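Long-range contact in DegV family protein (Streptococcus agalactiae, PDB 3LUP), which binds a long-chain fatty acid and may take part in lipid transport or fatty acid metabolism: residues T120-A134 with I147-G160. Sequence-based numbering, arbitrary orientation.
With ELA (Elaidic acid), chain B.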
loop_
_atom_site.group_PDB
_atom_site.type_symbol
_atom_site.label_atom_id
_atom_site.label_comp_id
_atom_site.label_asym_id
_atom_site.label_seq_id
_atom_site.Cartn_x
_atom_site.Cartn_y
_atom_site.Cartn_z
ATOM N N THR A 120 6.568 -6.608 -1.914
ATOM C CA THR A 120 5.626 -5.947 -2.803
ATOM C C THR A 120 6.101 -4.565 -3.167
ATOM O O THR A 120 5.712 -4.053 -4.201
ATOM C CB THR A 120 4.218 -5.852 -2.211
ATOM O OG1 THR A 120 4.237 -4.988 -1.063
ATOM C CG2 THR A 120 3.716 -7.235 -1.823
ATOM N N LYS A 121 6.929 -3.960 -2.317
ATOM C CA LYS A 121 7.485 -2.619 -2.564
ATOM C C LYS A 121 6.413 -1.542 -2.702
ATOM O O LYS A 121 6.665 -0.439 -3.205
ATOM C CB LYS A 121 8.390 -2.615 -3.788
ATOM C CG LYS A 121 9.596 -3.529 -3.674
ATOM C CD LYS A 121 10.446 -3.349 -4.901
ATOM C CE LYS A 121 11.595 -4.311 -4.942
ATOM N NZ LYS A 121 12.218 -4.194 -6.291
ATOM N N ILE A 122 5.210 -1.861 -2.243
ATOM C CA ILE A 122 4.098 -0.926 -2.332
ATOM C C ILE A 122 3.110 -1.133 -1.180
ATOM O O ILE A 122 3.416 -1.836 -0.209
ATOM C CB ILE A 122 3.447 -0.958 -3.749
ATOM C CG1 ILE A 122 2.725 0.358 -4.041
ATOM C CG2 ILE A 122 2.635 -2.247 -4.004
ATOM C CD1 ILE A 122 3.712 1.539 -4.253
ATOM N N THR A 123 1.960 -0.486 -1.264
ATOM C CA THR A 123 0.921 -0.656 -0.269
ATOM C C THR A 123 -0.374 -0.106 -0.843
ATOM O O THR A 123 -0.442 0.161 -2.030
ATOM C CB THR A 123 1.316 -0.003 1.101
ATOM O OG1 THR A 123 0.388 -0.406 2.109
ATOM C CG2 THR A 123 1.367 1.522 1.022
ATOM N N SER A 124 -1.401 0.053 -0.017
ATOM C CA SER A 124 -2.679 0.587 -0.486
ATOM C C SER A 124 -3.183 -0.239 -1.686
ATOM O O SER A 124 -3.128 -1.477 -1.639
ATOM C CB SER A 124 -2.543 2.080 -0.821
ATOM O OG SER A 124 -3.768 2.622 -1.279
ATOM N N ALA A 125 -3.615 0.436 -2.757
ATOM C CA ALA A 125 -4.395 -0.189 -3.829
ATOM C C ALA A 125 -3.620 -1.123 -4.772
ATOM O O ALA A 125 -4.155 -2.168 -5.180
ATOM C CB ALA A 125 -5.151 0.864 -4.611
ATOM N N PRO A 126 -2.376 -0.746 -5.153
ATOM C CA PRO A 126 -1.550 -1.691 -5.906
ATOM C C PRO A 126 -1.346 -3.017 -5.178
ATOM O O PRO A 126 -1.373 -4.074 -5.815
ATOM C CB PRO A 126 -0.227 -0.932 -6.055
ATOM C CG PRO A 126 -0.650 0.463 -6.212
ATOM C CD PRO A 126 -1.779 0.606 -5.195
ATOM N N GLN A 127 -1.151 -2.949 -3.862
ATOM C CA GLN A 127 -1.015 -4.138 -3.039
ATOM C C GLN A 127 -2.263 -5.017 -3.183
ATOM O O GLN A 127 -2.153 -6.223 -3.427
ATOM C CB GLN A 127 -0.810 -3.749 -1.575
ATOM C CG GLN A 127 0.070 -4.714 -0.751
ATOM C CD GLN A 127 -0.000 -4.427 0.744
ATOM O OE1 GLN A 127 -0.062 -3.276 1.172
ATOM N NE2 GLN A 127 -0.002 -5.474 1.542
ATOM N N GLY A 128 -3.439 -4.399 -3.074
ATOM C CA GLY A 128 -4.705 -5.109 -3.080
ATOM C C GLY A 128 -4.940 -5.711 -4.435
ATOM O O GLY A 128 -5.412 -6.846 -4.555
ATOM N N ASN A 129 -4.595 -4.947 -5.463
ATOM C CA ASN A 129 -4.618 -5.438 -6.840
ATOM C C ASN A 129 -3.738 -6.669 -7.049
ATOM O O ASN A 129 -4.129 -7.568 -7.766
ATOM C CB ASN A 129 -4.191 -4.338 -7.807
ATOM C CG ASN A 129 -5.249 -3.237 -7.975
ATOM O OD1 ASN A 129 -4.954 -2.191 -8.556
ATOM N ND2 ASN A 129 -6.475 -3.473 -7.489
ATOM N N LEU A 130 -2.569 -6.714 -6.408
ATOM C CA LEU A 130 -1.711 -7.900 -6.480
ATOM C C LEU A 130 -2.398 -9.143 -5.946
ATOM O O LEU A 130 -2.305 -10.215 -6.533
ATOM C CB LEU A 130 -0.386 -7.686 -5.748
ATOM C CG LEU A 130 0.613 -6.772 -6.460
ATOM C CD1 LEU A 130 1.803 -6.495 -5.545
ATOM C CD2 LEU A 130 1.058 -7.333 -7.807
ATOM N N VAL A 131 -3.078 -8.988 -4.821
ATOM C CA VAL A 131 -3.835 -10.070 -4.220
ATOM C C VAL A 131 -4.869 -10.570 -5.220
ATOM O O VAL A 131 -4.858 -11.738 -5.603
ATOM C CB VAL A 131 -4.508 -9.598 -2.907
ATOM C CG1 VAL A 131 -5.460 -10.648 -2.357
ATOM C CG2 VAL A 131 -3.439 -9.200 -1.869
ATOM N N ARG A 132 -5.738 -9.665 -5.660
ATOM C CA ARG A 132 -6.710 -9.943 -6.701
ATOM C C ARG A 132 -6.092 -10.618 -7.942
ATOM O O ARG A 132 -6.629 -11.606 -8.437
ATOM C CB ARG A 132 -7.408 -8.640 -7.074
ATOM C CG ARG A 132 -8.653 -8.777 -7.911
ATOM C CD ARG A 132 -8.348 -8.825 -9.395
ATOM N NE ARG A 132 -7.445 -7.749 -9.795
ATOM C CZ ARG A 132 -7.826 -6.502 -10.056
ATOM N NH1 ARG A 132 -6.922 -5.601 -10.423
ATOM N NH2 ARG A 132 -9.105 -6.152 -9.950
ATOM N N ASN A 133 -4.985 -10.082 -8.448
ATOM C CA ASN A 133 -4.307 -10.658 -9.614
ATOM C C ASN A 133 -3.905 -12.104 -9.386
ATOM O O ASN A 133 -4.172 -12.972 -10.222
ATOM C CB ASN A 133 -3.081 -9.832 -10.028
ATOM C CG ASN A 133 -3.457 -8.487 -10.593
ATOM O OD1 ASN A 133 -4.636 -8.145 -10.654
ATOM N ND2 ASN A 133 -2.463 -7.702 -10.992
ATOM N N ALA A 134 -3.277 -12.360 -8.243
ATOM C CA ALA A 134 -2.809 -13.694 -7.920
ATOM C C ALA A 134 -3.989 -14.655 -7.867
ATOM O O ALA A 134 -3.870 -15.817 -8.243
ATOM C CB ALA A 134 -2.058 -13.695 -6.605
ATOM N N ILE A 147 2.746 -18.184 -10.989
ATOM C CA ILE A 147 1.993 -17.104 -10.381
ATOM C C ILE A 147 2.972 -16.153 -9.718
ATOM O O ILE A 147 3.005 -14.975 -10.061
ATOM C CB ILE A 147 0.939 -17.629 -9.389
ATOM C CG1 ILE A 147 -0.114 -18.448 -10.156
ATOM C CG2 ILE A 147 0.300 -16.473 -8.622
ATOM C CD1 ILE A 147 -1.261 -18.978 -9.328
ATOM N N VAL A 148 3.793 -16.684 -8.811
ATOM C CA VAL A 148 4.861 -15.940 -8.106
ATOM C C VAL A 148 5.712 -15.109 -9.068
ATOM O O VAL A 148 6.136 -13.972 -8.775
ATOM C CB VAL A 148 5.807 -16.917 -7.355
ATOM C CG1 VAL A 148 6.990 -16.182 -6.749
ATOM C CG2 VAL A 148 5.065 -17.656 -6.282
ATOM N N ASN A 149 5.974 -15.721 -10.213
ATOM C CA ASN A 149 6.713 -15.103 -11.280
ATOM C C ASN A 149 5.977 -13.886 -11.835
ATOM O O ASN A 149 6.529 -12.781 -11.880
ATOM C CB ASN A 149 6.885 -16.132 -12.364
ATOM C CG ASN A 149 8.287 -16.275 -12.778
ATOM O OD1 ASN A 149 8.760 -15.528 -13.641
ATOM N ND2 ASN A 149 8.988 -17.246 -12.180
ATOM N N LYS A 150 4.729 -14.108 -12.249
ATOM C CA LYS A 150 3.876 -13.065 -12.805
ATOM C C LYS A 150 3.707 -11.928 -11.807
ATOM O O LYS A 150 3.711 -10.757 -12.191
ATOM C CB LYS A 150 2.514 -13.639 -13.193
ATOM C CG LYS A 150 1.656 -12.719 -14.052
ATOM C CD LYS A 150 0.573 -13.521 -14.795
ATOM C CE LYS A 150 -0.536 -12.642 -15.379
ATOM N NZ LYS A 150 -0.234 -12.120 -16.731
ATOM N N ILE A 151 3.582 -12.268 -10.527
ATOM C CA ILE A 151 3.406 -11.249 -9.521
ATOM C C ILE A 151 4.684 -10.431 -9.293
ATOM O O ILE A 151 4.611 -9.212 -9.187
ATOM C CB ILE A 151 2.843 -11.819 -8.214
ATOM C CG1 ILE A 151 1.393 -12.294 -8.408
ATOM C CG2 ILE A 151 2.918 -10.776 -7.105
ATOM C CD1 ILE A 151 0.351 -11.183 -8.485
ATOM N N GLN A 152 5.846 -11.082 -9.252
ATOM C CA GLN A 152 7.133 -10.374 -9.128
ATOM C C GLN A 152 7.408 -9.376 -10.245
ATOM O O GLN A 152 7.854 -8.244 -9.982
ATOM C CB GLN A 152 8.299 -11.350 -8.990
ATOM C CG GLN A 152 8.776 -11.491 -7.547
ATOM C CD GLN A 152 9.388 -12.859 -7.237
ATOM O OE1 GLN A 152 9.680 -13.658 -8.147
ATOM N NE2 GLN A 152 9.583 -13.137 -5.937
ATOM N N SER A 153 7.139 -9.787 -11.483
ATOM C CA SER A 153 7.255 -8.881 -12.625
ATOM C C SER A 153 6.198 -7.769 -12.572
ATOM O O SER A 153 6.445 -6.661 -13.046
ATOM C CB SER A 153 7.211 -9.638 -13.963
ATOM O OG SER A 153 5.903 -10.081 -14.279
ATOM N N GLN A 154 5.034 -8.067 -11.993
ATOM C CA GLN A 154 4.000 -7.052 -11.769
ATOM C C GLN A 154 4.424 -6.070 -10.698
ATOM O O GLN A 154 4.194 -4.866 -10.821
ATOM C CB GLN A 154 2.674 -7.687 -11.366
ATOM C CG GLN A 154 1.804 -8.066 -12.538
ATOM C CD GLN A 154 0.474 -8.599 -12.083
ATOM O OE1 GLN A 154 0.076 -8.421 -10.927
ATOM N NE2 GLN A 154 -0.228 -9.269 -12.986
ATOM N N ILE A 155 5.038 -6.591 -9.645
ATOM C CA ILE A 155 5.633 -5.753 -8.612
ATOM C C ILE A 155 6.615 -4.750 -9.223
ATOM O O ILE A 155 6.759 -3.663 -8.719
ATOM C CB ILE A 155 6.310 -6.623 -7.528
ATOM C CG1 ILE A 155 5.243 -7.199 -6.606
ATOM C CG2 ILE A 155 7.379 -5.837 -6.746
ATOM C CD1 ILE A 155 5.586 -8.540 -6.020
ATOM N N GLU A 156 7.261 -5.116 -10.330
ATOM C CA GLU A 156 8.204 -4.236 -11.036
ATOM C C GLU A 156 7.581 -3.083 -11.824
ATOM O O GLU A 156 8.253 -2.089 -12.098
ATOM C CB GLU A 156 9.083 -5.056 -11.981
ATOM C CG GLU A 156 9.876 -6.158 -11.292
ATOM C CD GLU A 156 10.776 -5.631 -10.189
ATOM O OE1 GLU A 156 11.901 -5.183 -10.505
ATOM O OE2 GLU A 156 10.370 -5.679 -9.011
ATOM N N LYS A 157 6.322 -3.210 -12.220
ATOM C CA LYS A 157 5.707 -2.178 -13.040
ATOM C C LYS A 157 4.840 -1.250 -12.212
ATOM O O LYS A 157 4.545 -0.148 -12.644
ATOM C CB LYS A 157 4.907 -2.773 -14.199
ATOM C CG LYS A 157 5.624 -3.838 -15.046
ATOM C CD LYS A 157 6.928 -3.369 -15.691
ATOM C CE LYS A 157 6.697 -2.624 -16.986
ATOM N NZ LYS A 157 7.983 -2.196 -17.631
ATOM N N ILE A 158 4.454 -1.700 -11.019
ATOM C CA ILE A 158 3.698 -0.885 -10.074
ATOM C C ILE A 158 4.453 0.410 -9.751
ATOM O O ILE A 158 5.681 0.427 -9.680
ATOM C CB ILE A 158 3.377 -1.675 -8.785
ATOM C CG1 ILE A 158 2.262 -2.685 -9.043
ATOM C CG2 ILE A 158 2.932 -0.756 -7.654
ATOM C CD1 ILE A 158 2.293 -3.863 -8.127
ATOM N N GLU A 159 3.710 1.495 -9.584
ATOM C CA GLU A 159 4.273 2.793 -9.268
ATOM C C GLU A 159 3.363 3.435 -8.250
ATOM O O GLU A 159 2.149 3.216 -8.283
ATOM C CB GLU A 159 4.302 3.688 -10.513
ATOM C CG GLU A 159 5.148 3.161 -11.692
ATOM C CD GLU A 159 6.670 3.143 -11.425
ATOM O OE1 GLU A 159 7.190 3.985 -10.633
ATOM O OE2 GLU A 159 7.345 2.280 -12.031
ATOM N N GLY A 160 3.934 4.241 -7.362
ATOM C CA GLY A 160 3.160 4.950 -6.361
ATOM C C GLY A 160 3.740 6.330 -6.149
ATOM O O GLY A 160 4.860 6.462 -5.663
HETATM C CA ELA B . 6.214 -0.350 11.265
HETATM C C ELA B . 6.948 0.027 12.556
HETATM O O ELA B . 6.856 1.171 13.092
HETATM C C3 ELA B . 4.692 -0.308 11.382
HETATM C C4 ELA B . 4.028 -0.980 10.185
HETATM C C5 ELA B . 3.048 -0.046 9.445
HETATM C C6 ELA B . 3.773 0.835 8.419
HETATM C C7 ELA B . 3.018 2.045 7.881
HETATM C C8 ELA B . 3.916 2.838 6.924
HETATM C C9 ELA B . 3.121 3.431 5.769
HETATM C C10 ELA B . 3.699 4.451 4.861
HETATM C C11 ELA B . 2.778 5.400 4.120
HETATM C C12 ELA B . 3.100 5.495 2.635
HETATM C C13 ELA B . 2.037 4.872 1.745
HETATM C C14 ELA B . 1.917 5.552 0.389
HETATM C C15 ELA B . 0.761 4.931 -0.409
HETATM C C16 ELA B . 0.754 5.312 -1.891
HETATM C C17 ELA B . 0.938 4.084 -2.776
HETATM C C18 ELA B . 0.106 4.153 -4.051
HETATM O OXT ELA B . 7.690 -0.826 13.096
#
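The side-chain amides of N133 and Q154 meet almost at right angles, their planes 87° apart, and form the one hydrogen bond between 120-134 and 147-160. N133 ND2 gives a nearly straight 2.6 Å bond to Q154 OE1; the acceptor lies in the N133 amide plane, the donor above the Q154 carbonyl plane. The R132 guanidinium edge, NE foremost, meets N133 OD1 in plane, consistent with OD1 facing R132 and ND2 facing Q154, and Q154 NE2 is hydrogen-bonded to N285 OD1. L130 and Q154 pass in opposite directions, L130 CD2 3.4 Å from Q154 OE1.

This pair illustrates how one amide-amide hydrogen bond can be set among apolar side chains. With CG anti to its carbonyl carbon (chi1 -74°), L130 meets I158 CD1 tip to tip and crosses I155, L130 CD1 3.7 Å from I155 CG1. I158 CG2 packs on P126 CB at 3.5 Å and on I122, while I151 CD1 fits against L130 O and A134. At the margin K121 NZ, hydrogen-bonded to E197 O, makes a long salt bridge (3.6 Å) to E156 OE2.

Helices 124-134 and 147-155 run nearly antiparallel (155°), their axes 10.3 Å apart. T123 and G160 border the elaidic acid tail. V131 and A134 rest on strand 6-11 of the parallel sheet, P126 and I158 on strand 277-283 of the mixed one, so the helical hairpin and following loop contact both sheets.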